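Local coordinates for SloR (Streptococcus mutans, PDB 5CVI), which probably acts as a homodimeric, manganese-responsive DNA-binding transcription regulator of the DtxR/MntR family, repressing or activating its target genes, at residues H171-D185 / Y191-T203. Residues are numbered along the deposited sequence; the frame is centred on the assembly and turned at random.
Sequences HHLKIGDELRLLEYD and YTIEKDGEQLQVT
R180 and E194 form a hydrogen-bonded pair of an antiparallel hairpin, at the end far from its connecting loop, R180 N giving its hydrogen to E194 O (2.8 Å) and E194 N returning one to R180 O. Their side chains run side by side in the same direction; the R180 chain bends at chi3 (-71°) and brings NH1 to E194 OE1 in a salt bridge, OE1 near the guanidinium plane at its edge, though the finer geometry is doubtful. E194 OE2 takes G197 N nearly along its C-O axis, so the glutamate also ties down the type I' turn K195-E198.

Further along, the register slips by one residue at a classic beta bulge, where T192 is opposed by both L182 and E183. T192 O accepts L182 N at 2.8 Å and, weakly, E183 N, while T192 N binds E183 O. Past the bulge, Y184 CD1 sits over the centre of the Y191 ring, 3.7 Å from Y191 CZ, in an edge-to-face pair with planes 50° apart; Y191 OH is held by G146 N. On this same face L181 CD1 rests against I193 CG2 (3.8 Å), and I193 CD1 reaches L179 CB. Beside T192, which shares a face with R180 and E183, Q201 NE2 makes weak bonds to T192 OG1 and D185 OD2; D185 OD1 is bound by A188 N.

At the opposite end the extended K195 chain passes L173 and bends only at chi4 (55°), turning K195 NZ to a long salt bridge with D177 OD2 (3.4 Å) and a shorter one with D196. D177 OD2 also takes K174 N, bracing the type II turn K174-D177. L200 CD1 makes a CH-pi contact over the H171 ring. H172 and E198 are zinc ligands in a structure of this protein, without zinc in this chain.

Within the SH3-like FeoA domain, strand 178-185 lies between 190-195 and 151-158, helix 162-170 packs against L173, L200 and V202, and helix 204-207 touches Y191.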
loop_
_atom_site.group_PDB
_atom_site.type_symbol
_atom_site.label_atom_id
_atom_site.label_comp_id
_atom_site.label_asym_id
_atom_site.label_seq_id
_atom_site.Cartn_x
_atom_site.Cartn_y
_atom_site.Cartn_z
ATOM N N HIS B 171 27.333 -12.485 -11.952
ATOM C CA HIS B 171 27.640 -13.813 -12.473
ATOM C C HIS B 171 26.636 -14.282 -13.523
ATOM O O HIS B 171 26.764 -15.379 -14.067
ATOM C CB HIS B 171 27.757 -14.830 -11.334
ATOM C CG HIS B 171 28.977 -14.647 -10.489
ATOM N ND1 HIS B 171 28.928 -14.555 -9.114
ATOM C CD2 HIS B 171 30.284 -14.531 -10.828
ATOM C CE1 HIS B 171 30.152 -14.393 -8.643
ATOM N NE2 HIS B 171 30.992 -14.375 -9.662
ATOM N N HIS B 172 25.647 -13.441 -13.810
ATOM C CA HIS B 172 24.661 -13.721 -14.850
ATOM C C HIS B 172 23.839 -14.978 -14.573
ATOM O O HIS B 172 23.631 -15.803 -15.467
ATOM C CB HIS B 172 25.331 -13.816 -16.226
ATOM C CG HIS B 172 25.867 -12.511 -16.730
ATOM N ND1 HIS B 172 27.018 -11.937 -16.235
ATOM C CD2 HIS B 172 25.401 -11.663 -17.678
ATOM C CE1 HIS B 172 27.243 -10.795 -16.861
ATOM N NE2 HIS B 172 26.277 -10.605 -17.741
ATOM N N LEU B 173 23.372 -15.113 -13.334
ATOM C CA LEU B 173 22.489 -16.212 -12.962
ATOM C C LEU B 173 21.036 -15.756 -12.925
ATOM O O LEU B 173 20.716 -14.733 -12.323
ATOM C CB LEU B 173 22.885 -16.793 -11.602
ATOM C CG LEU B 173 24.157 -17.643 -11.545
ATOM C CD1 LEU B 173 24.085 -18.781 -12.551
ATOM C CD2 LEU B 173 25.381 -16.788 -11.790
ATOM N N LYS B 174 20.165 -16.522 -13.575
ATOM C CA LYS B 174 18.732 -16.254 -13.571
ATOM C C LYS B 174 17.965 -17.517 -13.203
ATOM O O LYS B 174 18.426 -18.627 -13.461
ATOM C CB LYS B 174 18.265 -15.769 -14.947
ATOM C CG LYS B 174 18.635 -14.336 -15.289
ATOM C CD LYS B 174 18.208 -13.995 -16.714
ATOM C CE LYS B 174 18.391 -12.516 -17.021
ATOM N NZ LYS B 174 17.513 -11.657 -16.177
ATOM N N ILE B 175 16.792 -17.343 -12.604
ATOM C CA ILE B 175 15.896 -18.460 -12.336
ATOM C C ILE B 175 15.524 -19.148 -13.649
ATOM O O ILE B 175 15.087 -18.499 -14.596
ATOM C CB ILE B 175 14.608 -17.986 -11.631
ATOM C CG1 ILE B 175 14.937 -17.323 -10.290
ATOM C CG2 ILE B 175 13.640 -19.145 -11.444
ATOM C CD1 ILE B 175 15.659 -18.224 -9.322
ATOM N N GLY B 176 15.712 -20.463 -13.707
ATOM C CA GLY B 176 15.402 -21.223 -14.903
ATOM C C GLY B 176 16.641 -21.585 -15.700
ATOM O O GLY B 176 16.558 -22.299 -16.704
ATOM N N ASP B 177 17.791 -21.093 -15.253
ATOM C CA ASP B 177 19.053 -21.379 -15.924
ATOM C C ASP B 177 19.497 -22.820 -15.706
ATOM O O ASP B 177 19.351 -23.368 -14.612
ATOM C CB ASP B 177 20.148 -20.425 -15.445
ATOM C CG ASP B 177 20.187 -19.134 -16.240
ATOM O OD1 ASP B 177 19.660 -19.119 -17.374
ATOM O OD2 ASP B 177 20.752 -18.141 -15.735
ATOM N N GLU B 178 20.030 -23.427 -16.762
ATOM C CA GLU B 178 20.634 -24.750 -16.663
ATOM C C GLU B 178 22.103 -24.616 -16.270
ATOM O O GLU B 178 22.896 -24.007 -16.987
ATOM C CB GLU B 178 20.514 -25.504 -17.991
ATOM C CG GLU B 178 19.096 -25.910 -18.365
ATOM C CD GLU B 178 19.021 -26.661 -19.685
ATOM O OE1 GLU B 178 20.054 -26.751 -20.383
ATOM O OE2 GLU B 178 17.927 -27.163 -20.024
ATOM N N LEU B 179 22.462 -25.173 -15.121
ATOM C CA LEU B 179 23.856 -25.195 -14.698
ATOM C C LEU B 179 24.301 -26.621 -14.388
ATOM O O LEU B 179 23.629 -27.347 -13.657
ATOM C CB LEU B 179 24.070 -24.273 -13.498
ATOM C CG LEU B 179 22.929 -24.221 -12.483
ATOM C CD1 LEU B 179 22.996 -25.399 -11.521
ATOM C CD2 LEU B 179 22.939 -22.900 -11.735
ATOM N N ARG B 180 25.430 -27.021 -14.966
ATOM C CA ARG B 180 25.947 -28.371 -14.788
ATOM C C ARG B 180 26.923 -28.420 -13.614
ATOM O O ARG B 180 27.961 -27.754 -13.628
ATOM C CB ARG B 180 26.623 -28.856 -16.080
ATOM C CG ARG B 180 27.178 -30.275 -16.024
ATOM C CD ARG B 180 27.786 -30.701 -17.360
ATOM N NE ARG B 180 26.778 -30.930 -18.395
ATOM C CZ ARG B 180 26.333 -29.997 -19.233
ATOM N NH1 ARG B 180 26.801 -28.757 -19.162
ATOM N NH2 ARG B 180 25.417 -30.303 -20.142
ATOM N N LEU B 181 26.578 -29.202 -12.595
ATOM C CA LEU B 181 27.450 -29.385 -11.440
ATOM C C LEU B 181 28.546 -30.393 -11.764
ATOM O O LEU B 181 28.272 -31.579 -11.962
ATOM C CB LEU B 181 26.647 -29.858 -10.228
ATOM C CG LEU B 181 27.470 -30.171 -8.976
ATOM C CD1 LEU B 181 28.284 -28.956 -8.557
ATOM C CD2 LEU B 181 26.573 -30.635 -7.836
ATOM N N LEU B 182 29.785 -29.916 -11.814
ATOM C CA LEU B 182 30.914 -30.758 -12.186
ATOM C C LEU B 182 31.457 -31.550 -11.002
ATOM O O LEU B 182 31.711 -32.749 -11.106
ATOM C CB LEU B 182 32.028 -29.907 -12.794
ATOM C CG LEU B 182 31.663 -29.119 -14.048
ATOM C CD1 LEU B 182 32.856 -28.313 -14.534
ATOM C CD2 LEU B 182 31.169 -30.058 -15.138
ATOM N N GLU B 183 31.633 -30.869 -9.875
ATOM C CA GLU B 183 32.226 -31.477 -8.693
ATOM C C GLU B 183 32.088 -30.547 -7.498
ATOM O O GLU B 183 31.788 -29.362 -7.653
ATOM C CB GLU B 183 33.711 -31.746 -8.936
ATOM C CG GLU B 183 34.523 -30.475 -9.136
ATOM C CD GLU B 183 36.000 -30.742 -9.362
ATOM O OE1 GLU B 183 36.471 -31.844 -9.008
ATOM O OE2 GLU B 183 36.686 -29.846 -9.898
ATOM N N TYR B 184 32.308 -31.087 -6.305
ATOM C CA TYR B 184 32.432 -30.260 -5.116
ATOM C C TYR B 184 33.893 -30.175 -4.691
ATOM O O TYR B 184 34.453 -31.143 -4.189
ATOM C CB TYR B 184 31.572 -30.803 -3.974
ATOM C CG TYR B 184 31.891 -30.170 -2.637
ATOM C CD1 TYR B 184 31.489 -28.873 -2.348
ATOM C CD2 TYR B 184 32.603 -30.866 -1.669
ATOM C CE1 TYR B 184 31.784 -28.288 -1.130
ATOM C CE2 TYR B 184 32.901 -30.291 -0.449
ATOM C CZ TYR B 184 32.490 -29.003 -0.185
ATOM O OH TYR B 184 32.786 -28.426 1.027
ATOM N N ASP B 185 34.508 -29.018 -4.913
ATOM C CA ASP B 185 35.887 -28.789 -4.501
ATOM C C ASP B 185 35.956 -28.717 -2.980
ATOM O O ASP B 185 35.616 -27.696 -2.383
ATOM C CB ASP B 185 36.423 -27.494 -5.119
ATOM C CG ASP B 185 37.937 -27.357 -4.984
ATOM O OD1 ASP B 185 38.523 -27.969 -4.063
ATOM O OD2 ASP B 185 38.543 -26.630 -5.801
ATOM N N TYR B 191 31.170 -25.460 -4.701
ATOM C CA TYR B 191 30.638 -26.334 -5.737
ATOM C C TYR B 191 30.995 -25.769 -7.109
ATOM O O TYR B 191 30.612 -24.651 -7.445
ATOM C CB TYR B 191 29.119 -26.490 -5.588
ATOM C CG TYR B 191 28.687 -27.138 -4.287
ATOM C CD1 TYR B 191 28.666 -26.413 -3.101
ATOM C CD2 TYR B 191 28.296 -28.470 -4.245
ATOM C CE1 TYR B 191 28.274 -27.000 -1.909
ATOM C CE2 TYR B 191 27.899 -29.066 -3.055
ATOM C CZ TYR B 191 27.891 -28.325 -1.892
ATOM O OH TYR B 191 27.502 -28.906 -0.708
ATOM N N THR B 192 31.743 -26.537 -7.895
ATOM C CA THR B 192 32.153 -26.086 -9.222
ATOM C C THR B 192 31.113 -26.453 -10.277
ATOM O O THR B 192 30.882 -27.631 -10.558
ATOM C CB THR B 192 33.536 -26.647 -9.621
ATOM O OG1 THR B 192 34.534 -26.132 -8.732
ATOM C CG2 THR B 192 33.884 -26.239 -11.044
ATOM N N ILE B 193 30.485 -25.433 -10.853
ATOM C CA ILE B 193 29.425 -25.640 -11.832
ATOM C C ILE B 193 29.796 -25.036 -13.179
ATOM O O ILE B 193 30.680 -24.185 -13.268
ATOM C CB ILE B 193 28.096 -25.029 -11.357
ATOM C CG1 ILE B 193 28.130 -23.505 -11.488
ATOM C CG2 ILE B 193 27.805 -25.443 -9.922
ATOM C CD1 ILE B 193 26.803 -22.839 -11.208
ATOM N N GLU B 194 29.111 -25.482 -14.226
ATOM C CA GLU B 194 29.363 -25.002 -15.578
ATOM C C GLU B 194 28.092 -24.424 -16.193
ATOM O O GLU B 194 27.048 -25.077 -16.221
ATOM C CB GLU B 194 29.920 -26.135 -16.446
ATOM C CG GLU B 194 30.166 -25.766 -17.905
ATOM C CD GLU B 194 28.915 -25.864 -18.760
ATOM O OE1 GLU B 194 28.054 -26.721 -18.466
ATOM O OE2 GLU B 194 28.791 -25.078 -19.722
ATOM N N LYS B 195 28.192 -23.192 -16.683
ATOM C CA LYS B 195 27.078 -22.519 -17.340
ATOM C C LYS B 195 27.555 -21.848 -18.619
ATOM O O LYS B 195 28.458 -21.010 -18.584
ATOM C CB LYS B 195 26.459 -21.471 -16.411
ATOM C CG LYS B 195 25.543 -20.491 -17.120
ATOM C CD LYS B 195 25.224 -19.285 -16.259
ATOM C CE LYS B 195 24.587 -18.175 -17.080
ATOM N NZ LYS B 195 23.373 -18.642 -17.807
ATOM N N ASP B 196 26.952 -22.223 -19.744
ATOM C CA ASP B 196 27.288 -21.638 -21.040
ATOM C C ASP B 196 28.760 -21.808 -21.399
ATOM O O ASP B 196 29.352 -20.949 -22.049
ATOM C CB ASP B 196 26.907 -20.157 -21.076
ATOM C CG ASP B 196 25.422 -19.935 -20.883
ATOM O OD1 ASP B 196 24.633 -20.793 -21.333
ATOM O OD2 ASP B 196 25.047 -18.910 -20.277
ATOM N N GLY B 197 29.344 -22.919 -20.969
ATOM C CA GLY B 197 30.727 -23.220 -21.285
ATOM C C GLY B 197 31.706 -22.429 -20.442
ATOM O O GLY B 197 32.854 -22.227 -20.832
ATOM N N GLU B 198 31.251 -21.983 -19.276
ATOM C CA GLU B 198 32.097 -21.216 -18.371
ATOM C C GLU B 198 31.977 -21.734 -16.943
ATOM O O GLU B 198 30.879 -21.826 -16.395
ATOM C CB GLU B 198 31.727 -19.736 -18.425
ATOM C CG GLU B 198 32.653 -18.838 -17.630
ATOM C CD GLU B 198 32.310 -17.370 -17.788
ATOM O OE1 GLU B 198 33.127 -16.631 -18.378
ATOM O OE2 GLU B 198 31.226 -16.957 -17.324
ATOM N N GLN B 199 33.112 -22.078 -16.346
ATOM C CA GLN B 199 33.123 -22.611 -14.990
ATOM C C GLN B 199 33.016 -21.515 -13.934
ATOM O O GLN B 199 33.619 -20.448 -14.062
ATOM C CB GLN B 199 34.384 -23.439 -14.745
ATOM C CG GLN B 199 34.419 -24.752 -15.499
ATOM C CD GLN B 199 35.433 -25.722 -14.931
ATOM O OE1 GLN B 199 36.044 -25.463 -13.894
ATOM N NE2 GLN B 199 35.618 -26.846 -15.609
ATOM N N LEU B 200 32.240 -21.789 -12.892
ATOM C CA LEU B 200 32.151 -20.900 -11.741
ATOM C C LEU B 200 32.179 -21.724 -10.463
ATOM O O LEU B 200 31.493 -22.743 -10.355
ATOM C CB LEU B 200 30.867 -20.069 -11.788
ATOM C CG LEU B 200 30.520 -19.295 -10.510
ATOM C CD1 LEU B 200 31.480 -18.132 -10.273
ATOM C CD2 LEU B 200 29.078 -18.802 -10.542
ATOM N N GLN B 201 32.979 -21.287 -9.499
ATOM C CA GLN B 201 32.989 -21.918 -8.189
ATOM C C GLN B 201 32.021 -21.187 -7.264
ATOM O O GLN B 201 32.124 -19.976 -7.064
ATOM C CB GLN B 201 34.404 -21.951 -7.601
ATOM C CG GLN B 201 35.339 -22.924 -8.307
ATOM C CD GLN B 201 36.674 -23.081 -7.605
ATOM O OE1 GLN B 201 37.409 -22.109 -7.415
ATOM N NE2 GLN B 201 36.993 -24.310 -7.207
ATOM N N VAL B 202 31.066 -21.932 -6.720
ATOM C CA VAL B 202 30.074 -21.376 -5.814
ATOM C C VAL B 202 30.383 -21.820 -4.388
ATOM O O VAL B 202 30.193 -22.986 -4.044
ATOM C CB VAL B 202 28.652 -21.843 -6.189
ATOM C CG1 VAL B 202 27.615 -21.162 -5.308
ATOM C CG2 VAL B 202 28.370 -21.565 -7.657
ATOM N N THR B 203 30.869 -20.893 -3.566
ATOM C CA THR B 203 31.161 -21.192 -2.166
ATOM C C THR B 203 29.922 -21.750 -1.487
ATOM O O THR B 203 28.808 -21.303 -1.759
ATOM C CB THR B 203 31.616 -19.944 -1.396
ATOM O OG1 THR B 203 30.528 -19.017 -1.296
ATOM C CG2 THR B 203 32.797 -19.283 -2.097
#